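Local coordinates for 14L protein (Yaba-like disease virus, PDB 4EKX), which probably binds and sequesters the host cytokine interleukin-18, as a poxviral interleukin-18-binding protein with an immunoglobulin-like fold, at residues 9-14 / 107-112; 16-21 / 76-81; 32-37 / 92-97; 37-42 / 87-92. The protein carries 2 engineered substitutions. One frame throughout, in Å; residues are numbered along the deposited sequence.

In the fold
The four contacts lie in a two-sheet sandwich of immunoglobulin-like type. Contacts 3 and 4 run on from one another along strands 34-39 and 89-94 of one sheet, share Trp37 and Val92, and have centres about 14 Å apart. Contact 2 belongs to the facing sheet, with its centre about 15 Å from that of contact 4; Leu21 reaches across the core to Trp37 and Leu89. Contact 1 seats the C-terminal helix beside contact 2, centres about 12 Å apart, and both touch the second subunit. Contact 3, about 24 Å between centres from contacts 1 and 2, instead meets the chain of another protein, so self-association and partner binding use distant ends of the molecule.

Contact 1 (9-14 / 107-112); sequences IHVPVK and SKIWNS. Engineered in segment 107-112: Ser112 (natural residue Cys).
Trp110 NE1 donates a hydrogen bond to Pro12 O at 2.9 Å, joining the last turn of helix 106-110 to the end of strand 6-12. The bond is somewhat bent, 152° at the hydrogen. Although the acceptor lies nearly in the indole plane, the nitrogen approaches from above the plane of the carbonyl. Beyond Pro12 the chain curls over one indole face, where Lys14 C lies near the rim, 3.5 Å from Trp110 NE1; the ring is thus met by peptide, while the lysine side chain starts off away from the helix. At the benzene side, Trp110 CZ2 touches Pro12 CG at 4.2 Å. One residue earlier, the branch methyl CG2 of Ile109 points away from its own backbone N and meets Val11 CG2 at 4.0 Å. Ser112, an engineered replacement of a cysteine that can form an interchain disulfide, folds its OG back onto Ile109 O at 2.7 Å. Trp110 also packs on Val19 of strand 18-26 and Ile109 on Val104 of strand 100-104, which places the helix across strands of both sheets, while His10, Val11 and Pro12 pair antiparallel with a strand of the second subunit and carry the sheet across that interface.

Contact 2 (16-21 / 76-81); sequences TSKVVL and ILTNIT
Val19 and Leu77 form an antiparallel hydrogen-bonded pair in which both residues use both backbone groups. Val19 N donates to Leu77 O at 3.0 Å, and Leu77 N returns the bond to Val19 O at 2.8 Å; both are nearly straight, about 170° at the hydrogen. Val19 O has a further neighbour in the CA-H of Ile76. Toward Ser17 and Asn79, waters bridge the two chains. Ser17 O accepts from two of them. One receives the N-H of Asn79, its oxygen 2.9 Å from Asn79 N. The other receives that of Ile80, its oxygen 3.0 Å from Ile80 N, so that the turn amides are satisfied through solvent. The pairing belongs to the sheet of strands 6-12, 18-26, 72-78 and 54-58, one half of the immunoglobulin-like sandwich. It runs on along the same two strands with Leu21 and Leu75, and on the other edge of 72-78 Ile76 and Thr78 bond to Arg55 and Gly53. Val20 O accepts from His10 NE2 of the second subunit.

The side chains divide between the two faces. With Val19, Leu77 and Ile80 lies the core side, where Val19 CG2 is crossed at about a right angle by Ile80 and touches its CD1 at 3.6 Å. On the other face Ile76 runs beside both Val20 and Lys18. The extended lysine chain lays its CE 3.9 Å from Ile76 CG2, and Val20 CG2 stands 4.1 Å from Ile76 CG1. Thr81 then N-caps helix 82-86, its OG1 bonding weakly to Met84 N.

Contact 3 (32-37 / 92-97); sequences FSYVYW and VLIDPK
Ile94 is caught between two tyrosine rings of the adjacent strand. Its CB sits over the face of Tyr34 in a CH-pi contact, 3.9 Å from the ring centroid, and its CG2 presses toward the phenol end, 3.3 Å from Tyr34 OH. The other branch, Ile94 CG1, meets the edge of the second ring at Tyr36 CE1, 3.5 Å away, while Val92 CB stands over a face of Tyr36, toward its rim. Both tyrosines carry CG between backbone N and carbonyl carbon (chi1 46° and 58°), which swings the rings over strand 89-94. On the opposite face of the sheet, Val35 CG1 and Leu93 CD1 touch at 4.0 Å. Between these layers run paired backbone bonds, Tyr34 with Ile94 and Tyr36 with Val92.

Farther out the pairing ends. Phe32 O is buried without a hydrogen-bonding partner, facing Pro96 CD at 3.1 Å. Asp95 OD1 forms an Asx turn with Lys97 N at 2.9 Å, and its OD2 has a salt bridge to Arg5 and a bond from Ser27. Both tyrosine hydroxyls bond to the backbone of another protein's chain, consistent with a cytokine-binding surface. Within the sheet, strand 34-39 is followed by 89-94 and then 100-104, where Leu93 pairs with Leu100, and Val35 turns inward onto Cys23 and Ala73 of the facing sheet.

Contact 4 (37-42 / 87-92); sequences WIIGKN and EKLTCV
Cys91 lies over one face of the Trp37 indole. Its CB stands 3.9 Å from the centroid of the six-membered ring, almost exactly on the ring normal, and its SG lies over the five-membered ring, 4.5 Å from that centroid, in a sulfur-aromatic contact. The sulfur points away from its own backbone N (chi1 -171°), the direction that lets it both pass over the indole and reach Cys23. Leu89 CB comes up obliquely to Trp37 CZ3 at 4.0 Å. Next along this inner face, Ile39 and Leu89 lie side by side, with Ile39 CD1 and Leu89 CD2 3.9 Å apart. On the other face Ile38 CD1 crosses to Val92 CG2 at 3.7 Å.

Behind the side chains, Ile38 and Thr90 exchange two backbone hydrogen bonds. Gly40, at a positive phi of 69°, then turns the chain away, still giving its N-H to Lys88 O at 3.1 Å. A water closes this end: it donates to Gly40 O and Lys88 O and accepts from Thr90 OG1 at 2.6 Å. Away from the water, Glu87 bends at chi2, laying its CG against Ile39 and bringing OE2 to 3.3 Å from Gly40 CA.

What fixes the indole comes from the facing sheet. Trp37 NE1 donates to Ala73 O, and the Cys23-Cys91 disulfide ties strand 18-26 to strand 89-94, the tryptophan-on-disulfide core of immunoglobulin-like domains. Ile9 of strand 6-12 and Leu21 of strand 18-26 also pack on Trp37, while strand 100-104 pairs along the far edge of strand 89-94.

Contact 1 (9-14 / 107-112)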
loop_
_atom_site.group_PDB
_atom_site.type_symbol
_atom_site.label_atom_id
_atom_site.label_comp_id
_atom_site.label_asym_id
_atom_site.label_seq_id
_atom_site.Cartn_x
_atom_site.Cartn_y
_atom_site.Cartn_z
ATOM N N ILE D 9 -8.291 4.905 -8.891
ATOM C CA ILE D 9 -8.324 5.555 -7.572
ATOM C C ILE D 9 -8.928 4.637 -6.508
ATOM O O ILE D 9 -10.024 4.096 -6.682
ATOM C CB ILE D 9 -9.175 6.851 -7.598
ATOM C CG1 ILE D 9 -8.621 7.870 -8.589
ATOM C CG2 ILE D 9 -9.289 7.473 -6.185
ATOM C CD1 ILE D 9 -9.527 9.089 -8.741
ATOM N N HIS D 10 -8.217 4.447 -5.402
ATOM C CA HIS D 10 -8.817 3.790 -4.253
ATOM C C HIS D 10 -9.204 4.844 -3.232
ATOM O O HIS D 10 -8.417 5.746 -2.937
ATOM C CB HIS D 10 -7.863 2.801 -3.608
ATOM C CG HIS D 10 -7.806 1.483 -4.312
ATOM N ND1 HIS D 10 -7.276 1.339 -5.581
ATOM C CD2 HIS D 10 -8.236 0.258 -3.939
ATOM C CE1 HIS D 10 -7.365 0.071 -5.946
ATOM N NE2 HIS D 10 -7.947 -0.604 -4.968
ATOM N N VAL D 11 -10.420 4.734 -2.707
ATOM C CA VAL D 11 -10.893 5.676 -1.698
ATOM C C VAL D 11 -11.333 4.933 -0.442
ATOM O O VAL D 11 -11.721 3.762 -0.507
ATOM C CB VAL D 11 -12.081 6.535 -2.211
ATOM C CG1 VAL D 11 -11.636 7.443 -3.354
ATOM C CG2 VAL D 11 -13.236 5.641 -2.646
ATOM N N PRO D 12 -11.272 5.608 0.714
ATOM C CA PRO D 12 -11.783 4.935 1.914
ATOM C C PRO D 12 -13.312 4.952 1.926
ATOM O O PRO D 12 -13.916 5.934 1.474
ATOM C CB PRO D 12 -11.221 5.783 3.057
ATOM C CG PRO D 12 -11.125 7.173 2.476
ATOM C CD PRO D 12 -10.812 6.987 0.987
ATOM N N VAL D 13 -13.917 3.875 2.421
ATOM C CA VAL D 13 -15.372 3.751 2.468
ATOM C C VAL D 13 -16.008 4.716 3.464
ATOM O O VAL D 13 -17.204 4.989 3.396
ATOM C CB VAL D 13 -15.814 2.320 2.811
ATOM C CG1 VAL D 13 -15.329 1.351 1.735
ATOM C CG2 VAL D 13 -15.291 1.911 4.176
ATOM N N LYS D 14 -15.211 5.218 4.397
ATOM C CA LYS D 14 -15.712 6.196 5.352
ATOM C C LYS D 14 -14.726 7.330 5.554
ATOM O O LYS D 14 -13.513 7.155 5.437
ATOM C CB LYS D 14 -16.030 5.536 6.696
ATOM C CG LYS D 14 -14.834 4.885 7.371
ATOM C CD LYS D 14 -15.272 4.142 8.628
ATOM C CE LYS D 14 -14.171 3.237 9.163
ATOM N NZ LYS D 14 -13.022 3.998 9.724
ATOM N N SER D 107 -18.316 12.831 -1.267
ATOM C CA SER D 107 -19.635 12.786 -0.635
ATOM C C SER D 107 -20.518 11.707 -1.264
ATOM O O SER D 107 -21.382 11.137 -0.597
ATOM C CB SER D 107 -20.328 14.154 -0.693
ATOM O OG SER D 107 -20.464 14.596 -2.035
ATOM N N LYS D 108 -20.297 11.431 -2.542
ATOM C CA LYS D 108 -21.060 10.419 -3.255
ATOM C C LYS D 108 -20.693 9.022 -2.782
ATOM O O LYS D 108 -21.551 8.162 -2.654
ATOM C CB LYS D 108 -20.820 10.526 -4.757
ATOM C CG LYS D 108 -21.377 11.785 -5.394
ATOM N N ILE D 109 -19.415 8.813 -2.505
ATOM C CA ILE D 109 -18.963 7.534 -1.999
ATOM C C ILE D 109 -19.442 7.348 -0.571
ATOM O O ILE D 109 -19.947 6.298 -0.212
ATOM C CB ILE D 109 -17.432 7.437 -2.019
ATOM C CG1 ILE D 109 -16.906 7.575 -3.447
ATOM C CG2 ILE D 109 -16.980 6.128 -1.403
ATOM C CD1 ILE D 109 -17.127 6.347 -4.296
ATOM N N TRP D 110 -19.280 8.385 0.238
ATOM C CA TRP D 110 -19.562 8.290 1.649
ATOM C C TRP D 110 -21.028 8.252 1.974
ATOM O O TRP D 110 -21.423 7.706 3.018
ATOM C CB TRP D 110 -18.863 9.404 2.406
ATOM C CG TRP D 110 -17.363 9.269 2.384
ATOM C CD1 TRP D 110 -16.622 8.118 2.164
ATOM C CD2 TRP D 110 -16.367 10.324 2.589
ATOM N NE1 TRP D 110 -15.285 8.380 2.222
ATOM C CE2 TRP D 110 -15.063 9.682 2.472
ATOM C CE3 TRP D 110 -16.426 11.680 2.845
ATOM C CZ2 TRP D 110 -13.886 10.384 2.614
ATOM C CZ3 TRP D 110 -15.230 12.380 2.985
ATOM C CH2 TRP D 110 -13.992 11.745 2.873
ATOM N N ASN D 111 -21.846 8.823 1.097
ATOM C CA ASN D 111 -23.290 8.849 1.299
ATOM C C ASN D 111 -23.980 7.634 0.687
ATOM O O ASN D 111 -25.189 7.455 0.832
ATOM C CB ASN D 111 -23.889 10.136 0.728
ATOM C CG ASN D 111 -23.482 11.366 1.515
ATOM O OD1 ASN D 111 -22.917 11.263 2.603
ATOM N ND2 ASN D 111 -23.769 12.542 0.966
ATOM N N SER D 112 -23.202 6.801 0.003
ATOM C CA SER D 112 -23.735 5.602 -0.632
ATOM C C SER D 112 -23.989 4.502 0.392
ATOM O O SER D 112 -23.145 4.228 1.245
ATOM C CB SER D 112 -22.779 5.100 -1.717
ATOM O OG SER D 112 -21.649 4.465 -1.147
#

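Contact 2 (16-21 / 76-81)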
loop_
_atom_site.group_PDB
_atom_site.type_symbol
_atom_site.label_atom_id
_atom_site.label_comp_id
_atom_site.label_asym_id
_atom_site.label_seq_id
_atom_site.Cartn_x
_atom_site.Cartn_y
_atom_site.Cartn_z
ATOM N N THR D 16 -12.547 9.881 7.687
ATOM C CA THR D 16 -11.850 9.978 8.967
ATOM C C THR D 16 -11.142 11.329 9.050
ATOM O O THR D 16 -11.229 12.137 8.118
ATOM C CB THR D 16 -10.825 8.835 9.163
ATOM O OG1 THR D 16 -9.890 8.834 8.081
ATOM C CG2 THR D 16 -11.529 7.476 9.226
ATOM N N SER D 17 -10.444 11.579 10.156
ATOM C CA SER D 17 -9.792 12.877 10.368
ATOM C C SER D 17 -8.712 13.122 9.323
ATOM O O SER D 17 -8.463 14.256 8.913
ATOM C CB SER D 17 -9.175 12.951 11.763
ATOM O OG SER D 17 -8.104 12.029 11.883
ATOM N N LYS D 18 -8.079 12.043 8.883
ATOM C CA LYS D 18 -7.088 12.097 7.819
ATOM C C LYS D 18 -7.498 11.132 6.721
ATOM O O LYS D 18 -7.466 9.925 6.916
ATOM C CB LYS D 18 -5.716 11.718 8.359
ATOM C CG LYS D 18 -4.625 11.629 7.311
ATOM C CD LYS D 18 -3.262 11.556 7.966
ATOM C CE LYS D 18 -2.190 11.151 6.976
ATOM N NZ LYS D 18 -0.909 10.821 7.658
ATOM N N VAL D 19 -7.903 11.666 5.578
ATOM C CA VAL D 19 -8.402 10.842 4.471
ATOM C C VAL D 19 -7.347 10.723 3.380
ATOM O O VAL D 19 -6.803 11.720 2.927
ATOM C CB VAL D 19 -9.704 11.442 3.868
ATOM C CG1 VAL D 19 -9.985 10.890 2.480
ATOM C CG2 VAL D 19 -10.894 11.190 4.814
ATOM N N VAL D 20 -7.058 9.495 2.957
ATOM C CA VAL D 20 -6.061 9.286 1.911
ATOM C C VAL D 20 -6.697 8.634 0.694
ATOM O O VAL D 20 -7.360 7.606 0.822
ATOM C CB VAL D 20 -4.922 8.364 2.393
ATOM C CG1 VAL D 20 -3.906 8.143 1.267
ATOM C CG2 VAL D 20 -4.249 8.949 3.627
ATOM N N LEU D 21 -6.516 9.260 -0.468
ATOM C CA LEU D 21 -6.919 8.675 -1.741
ATOM C C LEU D 21 -5.660 8.237 -2.437
ATOM O O LEU D 21 -4.682 8.985 -2.488
ATOM C CB LEU D 21 -7.647 9.693 -2.618
ATOM C CG LEU D 21 -8.652 10.595 -1.868
ATOM C CD1 LEU D 21 -9.385 11.489 -2.859
ATOM C CD2 LEU D 21 -9.638 9.762 -1.052
ATOM N N ILE D 76 -3.932 13.546 0.302
ATOM C CA ILE D 76 -4.278 13.482 1.714
ATOM C C ILE D 76 -5.110 14.702 2.062
ATOM O O ILE D 76 -4.693 15.834 1.810
ATOM C CB ILE D 76 -3.026 13.445 2.626
ATOM C CG1 ILE D 76 -2.151 12.238 2.302
ATOM C CG2 ILE D 76 -3.426 13.422 4.104
ATOM C CD1 ILE D 76 -1.084 12.524 1.290
ATOM N N LEU D 77 -6.297 14.456 2.611
ATOM C CA LEU D 77 -7.213 15.523 2.991
ATOM C C LEU D 77 -7.281 15.596 4.500
ATOM O O LEU D 77 -7.473 14.581 5.180
ATOM C CB LEU D 77 -8.625 15.262 2.458
ATOM C CG LEU D 77 -8.897 15.494 0.972
ATOM C CD1 LEU D 77 -8.081 14.538 0.123
ATOM C CD2 LEU D 77 -10.384 15.335 0.683
ATOM N N THR D 78 -7.123 16.808 5.017
ATOM C CA THR D 78 -7.254 17.075 6.436
ATOM C C THR D 78 -8.144 18.294 6.625
ATOM O O THR D 78 -8.376 19.059 5.682
ATOM C CB THR D 78 -5.890 17.349 7.087
ATOM O OG1 THR D 78 -5.175 18.321 6.309
ATOM C CG2 THR D 78 -5.080 16.068 7.181
ATOM N N ASN D 79 -8.631 18.481 7.849
ATOM C CA ASN D 79 -9.530 19.589 8.161
ATOM C C ASN D 79 -10.621 19.744 7.109
ATOM O O ASN D 79 -10.849 20.828 6.568
ATOM C CB ASN D 79 -8.742 20.885 8.358
ATOM C CG ASN D 79 -7.853 20.831 9.589
ATOM O OD1 ASN D 79 -8.340 20.882 10.721
ATOM N ND2 ASN D 79 -6.547 20.713 9.376
ATOM N N ILE D 80 -11.305 18.634 6.861
ATOM C CA ILE D 80 -12.216 18.479 5.738
ATOM C C ILE D 80 -13.490 19.314 5.847
ATOM O O ILE D 80 -14.214 19.255 6.837
ATOM C CB ILE D 80 -12.567 16.981 5.534
ATOM C CG1 ILE D 80 -11.305 16.196 5.149
ATOM C CG2 ILE D 80 -13.648 16.812 4.474
ATOM C CD1 ILE D 80 -11.502 14.681 5.124
ATOM N N THR D 81 -13.751 20.088 4.803
ATOM C CA THR D 81 -14.939 20.914 4.724
ATOM C C THR D 81 -15.938 20.305 3.748
ATOM O O THR D 81 -15.620 19.342 3.042
ATOM C CB THR D 81 -14.581 22.324 4.245
ATOM O OG1 THR D 81 -14.041 22.247 2.925
ATOM C CG2 THR D 81 -13.549 22.952 5.167
HETATM O O HOH W 1 -7.991 16.514 9.858
HETATM O O HOH W 2 -10.924 16.408 8.868
#

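Contact 3 (32-37 / 92-97)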
loop_
_atom_site.group_PDB
_atom_site.type_symbol
_atom_site.label_atom_id
_atom_site.label_comp_id
_atom_site.label_asym_id
_atom_site.label_seq_id
_atom_site.Cartn_x
_atom_site.Cartn_y
_atom_site.Cartn_z
ATOM N N PHE D 32 8.628 6.697 -18.683
ATOM C CA PHE D 32 7.958 7.960 -18.945
ATOM C C PHE D 32 6.481 7.859 -18.612
ATOM O O PHE D 32 5.631 8.005 -19.486
ATOM C CB PHE D 32 8.123 8.356 -20.415
ATOM C CG PHE D 32 9.529 8.749 -20.788
ATOM C CD1 PHE D 32 10.102 9.903 -20.266
ATOM C CD2 PHE D 32 10.269 7.979 -21.672
ATOM C CE1 PHE D 32 11.393 10.272 -20.606
ATOM C CE2 PHE D 32 11.561 8.344 -22.025
ATOM C CZ PHE D 32 12.126 9.490 -21.486
ATOM N N SER D 33 6.165 7.594 -17.351
ATOM C CA SER D 33 4.768 7.624 -16.948
ATOM C C SER D 33 4.666 8.095 -15.521
ATOM O O SER D 33 5.514 7.793 -14.692
ATOM C CB SER D 33 4.111 6.252 -17.095
ATOM O OG SER D 33 4.831 5.282 -16.366
ATOM N N TYR D 34 3.633 8.869 -15.248
ATOM C CA TYR D 34 3.457 9.377 -13.904
ATOM C C TYR D 34 2.005 9.734 -13.678
ATOM O O TYR D 34 1.263 9.924 -14.634
ATOM C CB TYR D 34 4.399 10.568 -13.639
ATOM C CG TYR D 34 4.490 11.636 -14.715
ATOM C CD1 TYR D 34 5.272 11.448 -15.854
ATOM C CD2 TYR D 34 3.848 12.875 -14.558
ATOM C CE1 TYR D 34 5.376 12.438 -16.817
ATOM C CE2 TYR D 34 3.953 13.867 -15.518
ATOM C CZ TYR D 34 4.712 13.646 -16.645
ATOM O OH TYR D 34 4.817 14.638 -17.595
ATOM N N VAL D 35 1.603 9.803 -12.411
ATOM C CA VAL D 35 0.259 10.240 -12.058
ATOM C C VAL D 35 0.310 11.399 -11.064
ATOM O O VAL D 35 1.280 11.570 -10.327
ATOM C CB VAL D 35 -0.600 9.096 -11.472
ATOM C CG1 VAL D 35 -0.837 7.997 -12.526
ATOM C CG2 VAL D 35 0.056 8.514 -10.215
ATOM N N TYR D 36 -0.734 12.215 -11.074
ATOM C CA TYR D 36 -0.863 13.281 -10.074
ATOM C C TYR D 36 -2.286 13.770 -10.037
ATOM O O TYR D 36 -3.103 13.428 -10.901
ATOM C CB TYR D 36 0.055 14.457 -10.391
ATOM C CG TYR D 36 -0.208 15.062 -11.748
ATOM C CD1 TYR D 36 0.372 14.513 -12.903
ATOM C CD2 TYR D 36 -1.031 16.183 -11.887
ATOM C CE1 TYR D 36 0.136 15.071 -14.155
ATOM C CE2 TYR D 36 -1.274 16.736 -13.139
ATOM C CZ TYR D 36 -0.686 16.176 -14.271
ATOM O OH TYR D 36 -0.907 16.710 -15.524
ATOM N N TRP D 37 -2.569 14.602 -9.042
ATOM C CA TRP D 37 -3.921 15.050 -8.793
ATOM C C TRP D 37 -4.194 16.466 -9.321
ATOM O O TRP D 37 -3.302 17.323 -9.348
ATOM C CB TRP D 37 -4.204 14.977 -7.285
ATOM C CG TRP D 37 -4.320 13.546 -6.783
ATOM C CD1 TRP D 37 -3.306 12.737 -6.336
ATOM C CD2 TRP D 37 -5.512 12.773 -6.717
ATOM N NE1 TRP D 37 -3.809 11.495 -5.982
ATOM C CE2 TRP D 37 -5.161 11.492 -6.212
ATOM C CE3 TRP D 37 -6.852 13.030 -7.036
ATOM C CZ2 TRP D 37 -6.108 10.496 -5.986
ATOM C CZ3 TRP D 37 -7.788 12.030 -6.830
ATOM C CH2 TRP D 37 -7.409 10.774 -6.311
ATOM N N VAL D 92 -4.673 11.966 -12.864
ATOM C CA VAL D 92 -4.298 11.976 -14.269
ATOM C C VAL D 92 -3.093 11.080 -14.474
ATOM O O VAL D 92 -2.133 11.149 -13.715
ATOM C CB VAL D 92 -3.925 13.391 -14.739
ATOM C CG1 VAL D 92 -3.657 13.412 -16.265
ATOM C CG2 VAL D 92 -5.017 14.386 -14.355
ATOM N N LEU D 93 -3.155 10.244 -15.504
ATOM C CA LEU D 93 -1.980 9.513 -15.962
ATOM C C LEU D 93 -1.375 10.234 -17.155
ATOM O O LEU D 93 -2.053 10.486 -18.149
ATOM C CB LEU D 93 -2.346 8.079 -16.366
ATOM C CG LEU D 93 -1.252 7.355 -17.169
ATOM C CD1 LEU D 93 -0.047 7.047 -16.291
ATOM C CD2 LEU D 93 -1.791 6.074 -17.809
ATOM N N ILE D 94 -0.098 10.576 -17.041
ATOM C CA ILE D 94 0.644 11.170 -18.149
ATOM C C ILE D 94 1.696 10.190 -18.631
ATOM O O ILE D 94 2.417 9.616 -17.833
ATOM C CB ILE D 94 1.340 12.490 -17.725
ATOM C CG1 ILE D 94 0.303 13.520 -17.284
ATOM C CG2 ILE D 94 2.172 13.048 -18.882
ATOM C CD1 ILE D 94 -0.687 13.895 -18.362
ATOM N N ASP D 95 1.756 9.997 -19.948
ATOM C CA ASP D 95 2.820 9.221 -20.597
ATOM C C ASP D 95 2.838 9.628 -22.080
ATOM O O ASP D 95 2.121 10.547 -22.457
ATOM C CB ASP D 95 2.646 7.700 -20.392
ATOM C CG ASP D 95 1.393 7.130 -21.044
ATOM O OD1 ASP D 95 0.732 7.834 -21.829
ATOM O OD2 ASP D 95 1.076 5.946 -20.771
ATOM N N PRO D 96 3.633 8.967 -22.911
ATOM C CA PRO D 96 3.718 9.353 -24.323
ATOM C C PRO D 96 2.416 9.265 -25.126
ATOM O O PRO D 96 2.394 9.628 -26.296
ATOM C CB PRO D 96 4.764 8.392 -24.867
ATOM C CG PRO D 96 5.659 8.165 -23.703
ATOM C CD PRO D 96 4.788 8.194 -22.477
ATOM N N LYS D 97 1.343 8.788 -24.507
ATOM C CA LYS D 97 0.045 8.755 -25.169
ATOM C C LYS D 97 -0.925 9.758 -24.530
ATOM O O LYS D 97 -0.579 10.420 -23.566
ATOM C CB LYS D 97 -0.529 7.336 -25.179
ATOM C CG LYS D 97 0.288 6.352 -26.003
ATOM C CD LYS D 97 -0.305 4.952 -25.995
ATOM C CE LYS D 97 0.554 3.980 -26.782
#

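Contact 4 (37-42 / 87-92)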
loop_
_atom_site.group_PDB
_atom_site.type_symbol
_atom_site.label_atom_id
_atom_site.label_comp_id
_atom_site.label_asym_id
_atom_site.label_seq_id
_atom_site.Cartn_x
_atom_site.Cartn_y
_atom_site.Cartn_z
ATOM N N TRP D 37 -2.569 14.602 -9.042
ATOM C CA TRP D 37 -3.921 15.050 -8.793
ATOM C C TRP D 37 -4.194 16.466 -9.321
ATOM O O TRP D 37 -3.302 17.323 -9.348
ATOM C CB TRP D 37 -4.204 14.977 -7.285
ATOM C CG TRP D 37 -4.320 13.546 -6.783
ATOM C CD1 TRP D 37 -3.306 12.737 -6.336
ATOM C CD2 TRP D 37 -5.512 12.773 -6.717
ATOM N NE1 TRP D 37 -3.809 11.495 -5.982
ATOM C CE2 TRP D 37 -5.161 11.492 -6.212
ATOM C CE3 TRP D 37 -6.852 13.030 -7.036
ATOM C CZ2 TRP D 37 -6.108 10.496 -5.986
ATOM C CZ3 TRP D 37 -7.788 12.030 -6.830
ATOM C CH2 TRP D 37 -7.409 10.774 -6.311
ATOM N N ILE D 38 -5.437 16.675 -9.759
ATOM C CA ILE D 38 -5.958 17.997 -10.095
ATOM C C ILE D 38 -7.229 18.190 -9.274
ATOM O O ILE D 38 -8.117 17.328 -9.271
ATOM C CB ILE D 38 -6.273 18.130 -11.600
ATOM C CG1 ILE D 38 -4.979 18.001 -12.421
ATOM C CG2 ILE D 38 -6.983 19.469 -11.882
ATOM C CD1 ILE D 38 -5.170 18.106 -13.950
ATOM N N ILE D 39 -7.282 19.309 -8.559
ATOM C CA ILE D 39 -8.392 19.626 -7.660
ATOM C C ILE D 39 -9.333 20.560 -8.397
ATOM O O ILE D 39 -8.956 21.679 -8.765
ATOM C CB ILE D 39 -7.890 20.312 -6.383
ATOM C CG1 ILE D 39 -6.715 19.544 -5.778
ATOM C CG2 ILE D 39 -9.022 20.465 -5.359
ATOM C CD1 ILE D 39 -7.006 18.061 -5.519
ATOM N N GLY D 40 -10.552 20.088 -8.635
ATOM C CA GLY D 40 -11.502 20.831 -9.433
ATOM C C GLY D 40 -11.062 20.875 -10.884
ATOM O O GLY D 40 -10.443 19.934 -11.388
ATOM N N LYS D 41 -11.370 21.980 -11.555
ATOM C CA LYS D 41 -11.127 22.077 -12.989
ATOM C C LYS D 41 -9.657 22.070 -13.410
ATOM O O LYS D 41 -9.305 21.420 -14.395
ATOM C CB LYS D 41 -11.828 23.303 -13.575
ATOM C CG LYS D 41 -13.244 23.021 -14.053
ATOM N N ASN D 42 -8.801 22.795 -12.696
ATOM C CA ASN D 42 -7.450 23.018 -13.224
ATOM C C ASN D 42 -6.340 23.346 -12.230
ATOM O O ASN D 42 -5.292 23.868 -12.622
ATOM C CB ASN D 42 -7.504 24.095 -14.313
ATOM C CG ASN D 42 -8.034 25.423 -13.796
ATOM O OD1 ASN D 42 -8.141 25.637 -12.582
ATOM N ND2 ASN D 42 -8.353 26.328 -14.714
ATOM N N GLU D 87 -16.042 18.318 -3.809
ATOM C CA GLU D 87 -15.114 18.687 -4.874
ATOM C C GLU D 87 -14.870 17.511 -5.813
ATOM O O GLU D 87 -14.702 16.375 -5.362
ATOM C CB GLU D 87 -13.784 19.136 -4.261
ATOM C CG GLU D 87 -12.791 19.741 -5.238
ATOM C CD GLU D 87 -13.148 21.163 -5.614
ATOM O OE1 GLU D 87 -13.138 22.040 -4.720
ATOM O OE2 GLU D 87 -13.450 21.396 -6.801
ATOM N N LYS D 88 -14.868 17.779 -7.114
ATOM C CA LYS D 88 -14.460 16.758 -8.081
ATOM C C LYS D 88 -12.940 16.631 -8.100
ATOM O O LYS D 88 -12.237 17.547 -8.522
ATOM C CB LYS D 88 -14.986 17.074 -9.486
ATOM C CG LYS D 88 -14.666 15.982 -10.520
ATOM C CD LYS D 88 -15.292 16.313 -11.863
ATOM C CE LYS D 88 -14.887 15.312 -12.929
ATOM N NZ LYS D 88 -15.470 15.656 -14.251
ATOM N N LEU D 89 -12.439 15.477 -7.660
ATOM C CA LEU D 89 -11.005 15.254 -7.557
ATOM C C LEU D 89 -10.539 14.308 -8.667
ATOM O O LEU D 89 -11.038 13.192 -8.797
ATOM C CB LEU D 89 -10.653 14.680 -6.181
ATOM C CG LEU D 89 -11.227 15.458 -4.983
ATOM C CD1 LEU D 89 -10.970 14.705 -3.678
ATOM C CD2 LEU D 89 -10.647 16.858 -4.909
ATOM N N THR D 90 -9.586 14.762 -9.467
ATOM C CA THR D 90 -9.158 13.989 -10.630
ATOM C C THR D 90 -7.730 13.488 -10.506
ATOM O O THR D 90 -6.827 14.246 -10.162
ATOM C CB THR D 90 -9.276 14.839 -11.911
ATOM O OG1 THR D 90 -10.644 15.212 -12.107
ATOM C CG2 THR D 90 -8.771 14.066 -13.136
ATOM N N CYS D 91 -7.519 12.202 -10.780
ATOM C CA CYS D 91 -6.153 11.717 -10.972
ATOM C C CYS D 91 -5.841 11.493 -12.451
ATOM O O CYS D 91 -6.635 10.917 -13.190
ATOM C CB CYS D 91 -5.829 10.465 -10.158
ATOM S SG CYS D 91 -4.035 10.095 -10.274
ATOM N N VAL D 92 -4.673 11.966 -12.864
ATOM C CA VAL D 92 -4.298 11.976 -14.269
ATOM C C VAL D 92 -3.093 11.080 -14.474
ATOM O O VAL D 92 -2.133 11.149 -13.715
ATOM C CB VAL D 92 -3.925 13.391 -14.739
ATOM C CG1 VAL D 92 -3.657 13.412 -16.265
ATOM C CG2 VAL D 92 -5.017 14.386 -14.355
HETATM O O HOH W 3 -11.380 17.518 -11.041
#